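Local coordinates for glutathione S-transferase-like protein (Methylobacillus flagellatus, PDB 4GLT), which binds glutathione and probably works as a transferase of the glutathione S-transferase family, at residues A99-Q104 with E172-A177; R154-M159 with Q199-L204; K167-E172 with A205-A210. One frame throughout, in Å; residues are numbered along the deposited sequence.

From the N terminus, the chain first builds the small mixed sheet with its helices. It then enters the linker 99-104, where contact 1 opens; that loop closes at 172-177, the start of helix 176-191. Contact 2 opens on helix 142-162 within this loop and closes at 199-204, and contact 3 opens at 167-172 and closes at 205-210 on helix 202-212. All three loops cross and none lies wholly within another. Contacts 1 and 3 share Glu172 and touch where Phe174 meets Trp168. Contacts 2 and 3 use adjoining segments, 199-204 and 205-210, the first ending in and the second on helix 202-212. Together they tie the interdomain linker, helix 142-162 and helix 202-212 around helix 176-191.

Contact 1 (A99-Q104 with E172-A177); sequences AHLIPQ and ESFSLA
Leu101 O takes the backbone N-H of Leu176 in a nearly straight hydrogen bond, 2.9 Å from Leu176 N and 174° at the hydrogen. This occupies one of the N-H groups left without an acceptor in the first turn of helix 176-191. The same oxygen is packed closely by carbon, with Ser175 CB 3.2 Å and Leu176 CB 3.6 Å from Leu101 O. Beyond it Ile102 and Leu176 run side by side in the same direction, and Ile102 CG1 lies 4.0 Å from Leu176 CD2. Leu176 has CG anti to its backbone N (chi1 -178°), which carries its CD2 methyl alongside Ile102.

The other flank is looser. Leu101 CD2 approaches the Phe174 ring obliquely, 4.2 Å from CE2, and the exposed imidazole of His100 stays clear of the opposing segment. Arg214 makes a cation-pi contact with the Phe174 ring, and Trp168 packs edge-to-face with it.

Ser175 is the N-cap of the helix: its OG accepts a weak bond from Ala177 N, while Asp178 OD2 accepts Ser175 N, the N3 side-chain-to-N-cap bond found in a capping box. This Ser-x-x-Asp sequence is a familiar feature of the glutathione transferase C-terminal domain. The linker is held in turn by Asp93, whose two carboxylate oxygens accept Leu101 N and Ile102 N. Leu101 and Leu176 both rest on Val40 of helix 32-44, Leu176 also meets helices 85-93 and 106-133, and the linker thereby joins the sheet-bearing domain to the helical one.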
loop_
_atom_site.group_PDB
_atom_site.type_symbol
_atom_site.label_atom_id
_atom_site.label_comp_id
_atom_site.label_asym_id
_atom_site.label_seq_id
_atom_site.Cartn_x
_atom_site.Cartn_y
_atom_site.Cartn_z
ATOM N N ALA A 99 15.855 8.678 -15.580
ATOM C CA ALA A 99 14.505 9.006 -15.988
ATOM C C ALA A 99 13.728 9.379 -14.757
ATOM O O ALA A 99 14.147 9.076 -13.650
ATOM C CB ALA A 99 13.870 7.829 -16.669
ATOM N N HIS A 100 12.608 10.054 -14.933
ATOM C CA HIS A 100 11.789 10.340 -13.787
ATOM C C HIS A 100 10.617 9.392 -13.830
ATOM O O HIS A 100 9.646 9.631 -14.529
ATOM C CB HIS A 100 11.289 11.770 -13.856
ATOM C CG HIS A 100 12.325 12.751 -14.295
ATOM N ND1 HIS A 100 12.675 13.850 -13.543
ATOM C CD2 HIS A 100 13.091 12.798 -15.408
ATOM C CE1 HIS A 100 13.608 14.534 -14.177
ATOM N NE2 HIS A 100 13.880 13.916 -15.310
ATOM N N LEU A 101 10.714 8.310 -13.074
ATOM C CA LEU A 101 9.626 7.368 -12.957
ATOM C C LEU A 101 8.484 8.043 -12.227
ATOM O O LEU A 101 7.327 7.814 -12.527
ATOM C CB LEU A 101 10.084 6.083 -12.285
ATOM C CG LEU A 101 11.151 5.346 -13.088
ATOM C CD1 LEU A 101 11.575 4.063 -12.420
ATOM C CD2 LEU A 101 10.674 5.079 -14.481
ATOM N N ILE A 102 8.826 8.863 -11.245
ATOM C CA ILE A 102 7.839 9.666 -10.558
ATOM C C ILE A 102 8.075 11.132 -10.882
ATOM O O ILE A 102 9.063 11.708 -10.465
ATOM C CB ILE A 102 7.964 9.495 -9.060
ATOM C CG1 ILE A 102 7.798 8.030 -8.689
ATOM C CG2 ILE A 102 6.938 10.330 -8.360
ATOM C CD1 ILE A 102 7.987 7.766 -7.248
ATOM N N PRO A 103 7.140 11.745 -11.585
ATOM C CA PRO A 103 7.306 13.131 -12.010
ATOM C C PRO A 103 7.524 14.103 -10.851
ATOM O O PRO A 103 6.936 13.950 -9.784
ATOM C CB PRO A 103 5.980 13.439 -12.714
ATOM C CG PRO A 103 5.501 12.110 -13.185
ATOM C CD PRO A 103 5.885 11.161 -12.086
ATOM N N GLN A 104 8.373 15.095 -11.076
ATOM C CA GLN A 104 8.632 16.151 -10.103
ATOM C C GLN A 104 7.405 17.047 -9.898
ATOM O O GLN A 104 7.119 17.468 -8.777
ATOM C CB GLN A 104 9.833 16.988 -10.562
ATOM C CG GLN A 104 10.268 18.086 -9.606
ATOM C CD GLN A 104 11.725 18.475 -9.805
ATOM O OE1 GLN A 104 12.499 17.730 -10.409
ATOM N NE2 GLN A 104 12.106 19.645 -9.295
ATOM N N GLU A 172 1.979 11.605 -21.100
ATOM C CA GLU A 172 2.585 10.989 -22.257
ATOM C C GLU A 172 4.034 10.556 -22.084
ATOM O O GLU A 172 4.785 10.547 -23.047
ATOM C CB GLU A 172 2.450 11.896 -23.468
ATOM C CG GLU A 172 1.863 11.184 -24.667
ATOM C CD GLU A 172 0.369 11.012 -24.546
ATOM O OE1 GLU A 172 -0.276 11.910 -23.983
ATOM O OE2 GLU A 172 -0.161 9.986 -25.009
ATOM N N SER A 173 4.427 10.197 -20.864
ATOM C CA SER A 173 5.784 9.706 -20.630
ATOM C C SER A 173 5.851 8.552 -19.665
ATOM O O SER A 173 5.176 8.535 -18.631
ATOM C CB SER A 173 6.759 10.821 -20.209
ATOM O OG SER A 173 6.148 11.735 -19.320
ATOM N N PHE A 174 6.688 7.593 -20.033
ATOM C CA PHE A 174 6.806 6.354 -19.327
ATOM C C PHE A 174 7.059 6.637 -17.851
ATOM O O PHE A 174 8.030 7.293 -17.490
ATOM C CB PHE A 174 7.946 5.548 -19.939
ATOM C CG PHE A 174 8.135 4.213 -19.302
ATOM C CD1 PHE A 174 7.322 3.157 -19.651
ATOM C CD2 PHE A 174 9.126 4.019 -18.356
ATOM C CE1 PHE A 174 7.484 1.922 -19.050
ATOM C CE2 PHE A 174 9.306 2.781 -17.759
ATOM C CZ PHE A 174 8.479 1.736 -18.106
ATOM N N SER A 175 6.168 6.162 -16.994
ATOM C CA SER A 175 6.346 6.381 -15.575
ATOM C C SER A 175 6.065 5.122 -14.773
ATOM O O SER A 175 5.716 4.071 -15.321
ATOM C CB SER A 175 5.429 7.511 -15.103
ATOM O OG SER A 175 4.075 7.190 -15.360
ATOM N N LEU A 176 6.239 5.249 -13.463
ATOM C CA LEU A 176 5.838 4.230 -12.523
ATOM C C LEU A 176 4.443 3.710 -12.882
ATOM O O LEU A 176 4.168 2.522 -12.759
ATOM C CB LEU A 176 5.856 4.824 -11.116
ATOM C CG LEU A 176 5.518 3.917 -9.944
ATOM C CD1 LEU A 176 6.446 2.710 -9.927
ATOM C CD2 LEU A 176 5.593 4.699 -8.631
ATOM N N ALA A 177 3.562 4.600 -13.341
ATOM C CA ALA A 177 2.204 4.187 -13.692
ATOM C C ALA A 177 2.241 2.983 -14.638
ATOM O O ALA A 177 1.771 1.888 -14.311
ATOM C CB ALA A 177 1.450 5.342 -14.330
#

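Contact 2 (R154-M159 with Q199-L204); sequences RGLRRM and QQYPNL
Leu156 packs against both Tyr201 and Leu204; its CB lies over one face of the Tyr201 ring in a CH-pi contact, 3.9 Å from the ring centroid and 21° off its normal. Gln200 CB lies over the opposite face, both carbons toward the rim. With CG anti to its carbonyl carbon (chi1 -48°), Tyr201 crosses Leu156 at about a right angle. Arg157 closes the edge: although its CB leaves the helix away from the tyrosine, its CG sits in the ring plane 3.6 Å from Tyr201 CE1, and the extended chain carries the guanidinium outward.

Leu156 divides its methyls, CD1 lying 3.9 Å from Tyr201 CE2 and CD2 3.7 Å from Leu204 CD1. The other branch of Leu204 reaches Met159, CD2 to Met159 CB 3.9 Å. The methionine chain is extended beyond CG, which takes the sulfur away from Leu204 into the interior.

Tyr201 is also the N-cap residue of helix 202-212, whose Leu204 N is held by Asp160 OD2 from helix 142-162. Inward, Leu156 and Met159 pack on helix 176-191 and Met159 on helix 106-133, so the start of helix 202-212 sits on the outer side of this helical bundle.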
loop_
_atom_site.group_PDB
_atom_site.type_symbol
_atom_site.label_atom_id
_atom_site.label_comp_id
_atom_site.label_asym_id
_atom_site.label_seq_id
_atom_site.Cartn_x
_atom_site.Cartn_y
_atom_site.Cartn_z
ATOM N N ARG A 154 -13.773 -3.999 -12.686
ATOM C CA ARG A 154 -14.040 -2.565 -12.633
ATOM C C ARG A 154 -12.763 -1.760 -12.841
ATOM O O ARG A 154 -12.737 -0.804 -13.628
ATOM C CB ARG A 154 -14.714 -2.191 -11.310
ATOM C CG ARG A 154 -16.194 -2.531 -11.266
ATOM C CD ARG A 154 -16.939 -1.664 -10.261
ATOM N NE ARG A 154 -16.219 -1.615 -8.995
ATOM C CZ ARG A 154 -16.397 -2.481 -8.007
ATOM N NH1 ARG A 154 -17.284 -3.455 -8.136
ATOM N NH2 ARG A 154 -15.696 -2.364 -6.888
ATOM N N GLY A 155 -11.698 -2.157 -12.147
ATOM C CA GLY A 155 -10.403 -1.496 -12.307
ATOM C C GLY A 155 -9.896 -1.549 -13.738
ATOM O O GLY A 155 -9.473 -0.533 -14.297
ATOM N N LEU A 156 -9.952 -2.738 -14.335
ATOM C CA LEU A 156 -9.548 -2.926 -15.731
ATOM C C LEU A 156 -10.351 -2.073 -16.693
ATOM O O LEU A 156 -9.795 -1.513 -17.638
ATOM C CB LEU A 156 -9.666 -4.393 -16.133
ATOM C CG LEU A 156 -8.678 -5.333 -15.446
ATOM C CD1 LEU A 156 -9.028 -6.782 -15.754
ATOM C CD2 LEU A 156 -7.250 -5.007 -15.863
ATOM N N ARG A 157 -11.658 -1.978 -16.465
ATOM C CA ARG A 157 -12.500 -1.177 -17.342
ATOM C C ARG A 157 -12.112 0.280 -17.232
ATOM O O ARG A 157 -12.043 0.990 -18.232
ATOM C CB ARG A 157 -13.983 -1.355 -17.012
ATOM C CG ARG A 157 -14.549 -2.683 -17.483
ATOM C CD ARG A 157 -16.066 -2.660 -17.581
ATOM N NE ARG A 157 -16.554 -3.733 -18.446
ATOM C CZ ARG A 157 -17.838 -4.004 -18.655
ATOM N NH1 ARG A 157 -18.776 -3.281 -18.060
ATOM N NH2 ARG A 157 -18.183 -5.001 -19.459
ATOM N N ARG A 158 -11.847 0.721 -16.009
ATOM C CA ARG A 158 -11.467 2.106 -15.779
ATOM C C ARG A 158 -10.133 2.417 -16.443
ATOM O O ARG A 158 -10.006 3.401 -17.165
ATOM C CB ARG A 158 -11.396 2.403 -14.282
ATOM C CG ARG A 158 -10.886 3.796 -13.949
ATOM C CD ARG A 158 -11.886 4.851 -14.395
ATOM N NE ARG A 158 -11.385 6.217 -14.228
ATOM C CZ ARG A 158 -12.167 7.291 -14.143
ATOM N NH1 ARG A 158 -13.486 7.157 -14.197
ATOM N NH2 ARG A 158 -11.639 8.500 -13.999
ATOM N N MET A 159 -9.126 1.591 -16.185
ATOM C CA MET A 159 -7.838 1.814 -16.815
ATOM C C MET A 159 -8.023 1.874 -18.328
ATOM O O MET A 159 -7.550 2.802 -18.995
ATOM C CB MET A 159 -6.843 0.733 -16.404
ATOM C CG MET A 159 -6.284 0.951 -15.007
ATOM S SD MET A 159 -5.341 -0.436 -14.352
ATOM C CE MET A 159 -4.873 0.204 -12.747
ATOM N N GLN A 199 -8.445 -8.951 -25.498
ATOM C CA GLN A 199 -9.521 -8.731 -26.454
ATOM C C GLN A 199 -10.581 -7.762 -25.928
ATOM O O GLN A 199 -11.125 -6.954 -26.685
ATOM C CB GLN A 199 -10.175 -10.061 -26.816
ATOM C CG GLN A 199 -11.165 -9.963 -27.959
ATOM C CD GLN A 199 -11.938 -11.244 -28.152
ATOM O OE1 GLN A 199 -12.609 -11.432 -29.167
ATOM N NE2 GLN A 199 -11.850 -12.138 -27.174
ATOM N N GLN A 200 -10.870 -7.856 -24.634
ATOM C CA GLN A 200 -11.919 -7.049 -24.015
ATOM C C GLN A 200 -11.455 -5.616 -23.755
ATOM O O GLN A 200 -12.258 -4.682 -23.757
ATOM C CB GLN A 200 -12.378 -7.677 -22.697
ATOM C CG GLN A 200 -12.336 -9.197 -22.666
ATOM C CD GLN A 200 -13.249 -9.774 -21.598
ATOM O OE1 GLN A 200 -14.045 -9.051 -20.997
ATOM N NE2 GLN A 200 -13.144 -11.080 -21.361
ATOM N N TYR A 201 -10.160 -5.447 -23.524
ATOM C CA TYR A 201 -9.608 -4.135 -23.226
ATOM C C TYR A 201 -8.488 -3.836 -24.210
ATOM O O TYR A 201 -7.315 -4.095 -23.924
ATOM C CB TYR A 201 -9.085 -4.088 -21.787
ATOM C CG TYR A 201 -10.047 -4.641 -20.748
ATOM C CD1 TYR A 201 -11.116 -3.883 -20.280
ATOM C CD2 TYR A 201 -9.880 -5.920 -20.229
ATOM C CE1 TYR A 201 -11.995 -4.384 -19.330
ATOM C CE2 TYR A 201 -10.750 -6.430 -19.281
ATOM C CZ TYR A 201 -11.808 -5.659 -18.837
ATOM O OH TYR A 201 -12.674 -6.165 -17.891
ATOM N N PRO A 202 -8.849 -3.288 -25.378
ATOM C CA PRO A 202 -7.900 -3.079 -26.469
ATOM C C PRO A 202 -6.804 -2.073 -26.141
ATOM O O PRO A 202 -5.653 -2.281 -26.523
ATOM C CB PRO A 202 -8.782 -2.577 -27.624
ATOM C CG PRO A 202 -10.034 -2.081 -26.983
ATOM C CD PRO A 202 -10.225 -2.925 -25.755
ATOM N N ASN A 203 -7.149 -0.993 -25.443
ATOM C CA ASN A 203 -6.139 -0.024 -25.023
ATOM C C ASN A 203 -5.109 -0.660 -24.084
ATOM O O ASN A 203 -3.920 -0.406 -24.191
ATOM C CB ASN A 203 -6.786 1.189 -24.350
ATOM C CG ASN A 203 -7.797 1.881 -25.239
ATOM O OD1 ASN A 203 -7.464 2.361 -26.326
ATOM N ND2 ASN A 203 -9.039 1.956 -24.772
ATOM N N LEU A 204 -5.577 -1.490 -23.163
ATOM C CA LEU A 204 -4.684 -2.132 -22.206
ATOM C C LEU A 204 -3.755 -3.127 -22.898
ATOM O O LEU A 204 -2.557 -3.152 -22.634
ATOM C CB LEU A 204 -5.474 -2.822 -21.091
ATOM C CG LEU A 204 -6.030 -1.975 -19.937
ATOM C CD1 LEU A 204 -6.531 -2.865 -18.801
ATOM C CD2 LEU A 204 -4.981 -1.005 -19.414
#

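Contact 3 (K167-E172 with A205-A210); sequences KWCVNE and ARHYAA
Loop 167-172 passes segment 205-210 of helix 202-212 with Trp168 and His207 closest, their CA atoms 7.3 Å apart, and no backbone hydrogen bond joins the two segments. The indole instead presents its six-membered edge to the imidazole face in an offset edge-to-face pair: the ring planes stand at 90° and the centroids are 5.3 Å apart. The closest atoms are Trp168 CE3 and His207 NE2, 3.5 Å apart. His207 reaches across because CG is anti to its backbone N (chi1 -173°). Trp168 CH2 lies 3.9 Å from Ala210 CB, three residues beyond His207.

The imidazole is fixed by more than this packing. His207 NE2 is hydrogen-bonded to Asp178 OD1, the capping aspartate of helix 176-191, and the same oxygen accepts Cys169 N. The capping motif of the glutathione transferase helical domain thus holds both the loop before it and the helix that follows further along the chain.

Cys169 SG approaches the imidazole obliquely, 4.1 Å from His207 NE2 and 4.8 Å from the ring centroid. Within the loop, Lys167 N donates to Glu172 OE2 at 2.6 Å, with the N-H meeting the carboxylate oxygen almost head-on, drawing the two ends of the segment together. Arg206 bonds to the chain just before the loop, NH1 to Arg166 O and NH2 to Leu163 O, while Cys169 and Val170 pack inward on Trp115 of helix 106-133.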
loop_
_atom_site.group_PDB
_atom_site.type_symbol
_atom_site.label_atom_id
_atom_site.label_comp_id
_atom_site.label_asym_id
_atom_site.label_seq_id
_atom_site.Cartn_x
_atom_site.Cartn_y
_atom_site.Cartn_z
ATOM N N LYS A 167 -0.791 7.520 -25.282
ATOM C CA LYS A 167 0.320 6.600 -25.453
ATOM C C LYS A 167 0.684 5.876 -24.151
ATOM O O LYS A 167 0.833 4.663 -24.126
ATOM C CB LYS A 167 1.538 7.326 -26.022
ATOM C CG LYS A 167 1.282 8.100 -27.314
ATOM C CD LYS A 167 0.590 7.252 -28.368
ATOM C CE LYS A 167 0.794 7.814 -29.762
ATOM N NZ LYS A 167 0.104 9.116 -29.969
ATOM N N TRP A 168 0.754 6.640 -23.065
ATOM C CA TRP A 168 1.176 6.166 -21.747
ATOM C C TRP A 168 0.194 6.722 -20.736
ATOM O O TRP A 168 -0.623 7.561 -21.083
ATOM C CB TRP A 168 2.587 6.632 -21.382
ATOM C CG TRP A 168 3.706 6.044 -22.186
ATOM C CD1 TRP A 168 4.544 6.713 -23.015
ATOM C CD2 TRP A 168 4.128 4.680 -22.212
ATOM N NE1 TRP A 168 5.454 5.859 -23.563
ATOM C CE2 TRP A 168 5.219 4.600 -23.090
ATOM C CE3 TRP A 168 3.687 3.517 -21.585
ATOM C CZ2 TRP A 168 5.873 3.409 -23.354
ATOM C CZ3 TRP A 168 4.336 2.340 -21.850
ATOM C CH2 TRP A 168 5.417 2.292 -22.727
ATOM N N CYS A 169 0.236 6.232 -19.501
ATOM C CA CYS A 169 -0.758 6.622 -18.506
ATOM C C CYS A 169 -0.795 8.107 -18.163
ATOM O O CYS A 169 -1.860 8.694 -18.118
ATOM C CB CYS A 169 -0.525 5.853 -17.208
ATOM S SG CYS A 169 -0.796 4.084 -17.311
ATOM N N VAL A 170 0.356 8.724 -17.950
ATOM C CA VAL A 170 0.362 10.119 -17.541
ATOM C C VAL A 170 1.243 10.974 -18.437
ATOM O O VAL A 170 2.332 10.573 -18.837
ATOM C CB VAL A 170 0.856 10.283 -16.089
ATOM C CG1 VAL A 170 0.936 11.761 -15.714
ATOM C CG2 VAL A 170 -0.036 9.517 -15.120
ATOM N N ASN A 171 0.746 12.158 -18.758
ATOM C CA ASN A 171 1.553 13.199 -19.374
ATOM C C ASN A 171 2.281 12.814 -20.652
ATOM O O ASN A 171 3.021 13.621 -21.220
ATOM C CB ASN A 171 2.512 13.802 -18.346
ATOM C CG ASN A 171 1.911 15.010 -17.658
ATOM O OD1 ASN A 171 2.256 15.340 -16.521
ATOM N ND2 ASN A 171 0.986 15.676 -18.352
ATOM N N GLU A 172 1.979 11.605 -21.100
ATOM C CA GLU A 172 2.585 10.989 -22.257
ATOM C C GLU A 172 4.034 10.556 -22.084
ATOM O O GLU A 172 4.785 10.547 -23.047
ATOM C CB GLU A 172 2.450 11.896 -23.468
ATOM C CG GLU A 172 1.863 11.184 -24.667
ATOM C CD GLU A 172 0.369 11.012 -24.546
ATOM O OE1 GLU A 172 -0.276 11.910 -23.983
ATOM O OE2 GLU A 172 -0.161 9.986 -25.009
ATOM N N ALA A 205 -4.314 -3.941 -23.787
ATOM C CA ALA A 205 -3.517 -4.891 -24.555
ATOM C C ALA A 205 -2.455 -4.165 -25.387
ATOM O O ALA A 205 -1.313 -4.618 -25.475
ATOM C CB ALA A 205 -4.413 -5.739 -25.445
ATOM N N ARG A 206 -2.835 -3.039 -25.986
ATOM C CA ARG A 206 -1.881 -2.175 -26.684
ATOM C C ARG A 206 -0.775 -1.661 -25.764
ATOM O O ARG A 206 0.397 -1.606 -26.148
ATOM C CB ARG A 206 -2.594 -0.980 -27.301
ATOM C CG ARG A 206 -1.659 0.187 -27.585
ATOM C CD ARG A 206 -2.267 1.167 -28.582
ATOM N NE ARG A 206 -3.571 1.648 -28.136
ATOM C CZ ARG A 206 -3.743 2.596 -27.218
ATOM N NH1 ARG A 206 -2.689 3.166 -26.642
ATOM N NH2 ARG A 206 -4.967 2.971 -26.867
ATOM N N HIS A 207 -1.157 -1.260 -24.556
ATOM C CA HIS A 207 -0.197 -0.799 -23.570
ATOM C C HIS A 207 0.719 -1.961 -23.213
ATOM O O HIS A 207 1.939 -1.819 -23.183
ATOM C CB HIS A 207 -0.929 -0.296 -22.326
ATOM C CG HIS A 207 -0.035 0.351 -21.309
ATOM N ND1 HIS A 207 0.633 -0.363 -20.333
ATOM C CD2 HIS A 207 0.285 1.653 -21.108
ATOM C CE1 HIS A 207 1.327 0.471 -19.580
ATOM N NE2 HIS A 207 1.139 1.700 -20.034
ATOM N N TYR A 208 0.113 -3.113 -22.949
ATOM C CA TYR A 208 0.849 -4.315 -22.584
ATOM C C TYR A 208 1.811 -4.693 -23.697
ATOM O O TYR A 208 2.899 -5.219 -23.450
ATOM C CB TYR A 208 -0.117 -5.470 -22.316
ATOM C CG TYR A 208 0.528 -6.661 -21.646
ATOM C CD1 TYR A 208 1.078 -6.552 -20.376
ATOM C CD2 TYR A 208 0.579 -7.896 -22.277
ATOM C CE1 TYR A 208 1.666 -7.641 -19.755
ATOM C CE2 TYR A 208 1.164 -8.989 -21.665
ATOM C CZ TYR A 208 1.707 -8.856 -20.404
ATOM O OH TYR A 208 2.290 -9.942 -19.788
ATOM N N ALA A 209 1.396 -4.422 -24.929
ATOM C CA ALA A 209 2.246 -4.654 -26.083
ATOM C C ALA A 209 3.519 -3.828 -25.963
ATOM O O ALA A 209 4.619 -4.377 -25.925
ATOM C CB ALA A 209 1.505 -4.314 -27.364
ATOM N N ALA A 210 3.366 -2.505 -25.904
ATOM C CA ALA A 210 4.502 -1.612 -25.681
ATOM C C ALA A 210 5.416 -2.101 -24.546
ATOM O O ALA A 210 6.632 -2.147 -24.698
ATOM C CB ALA A 210 4.010 -0.203 -25.394
#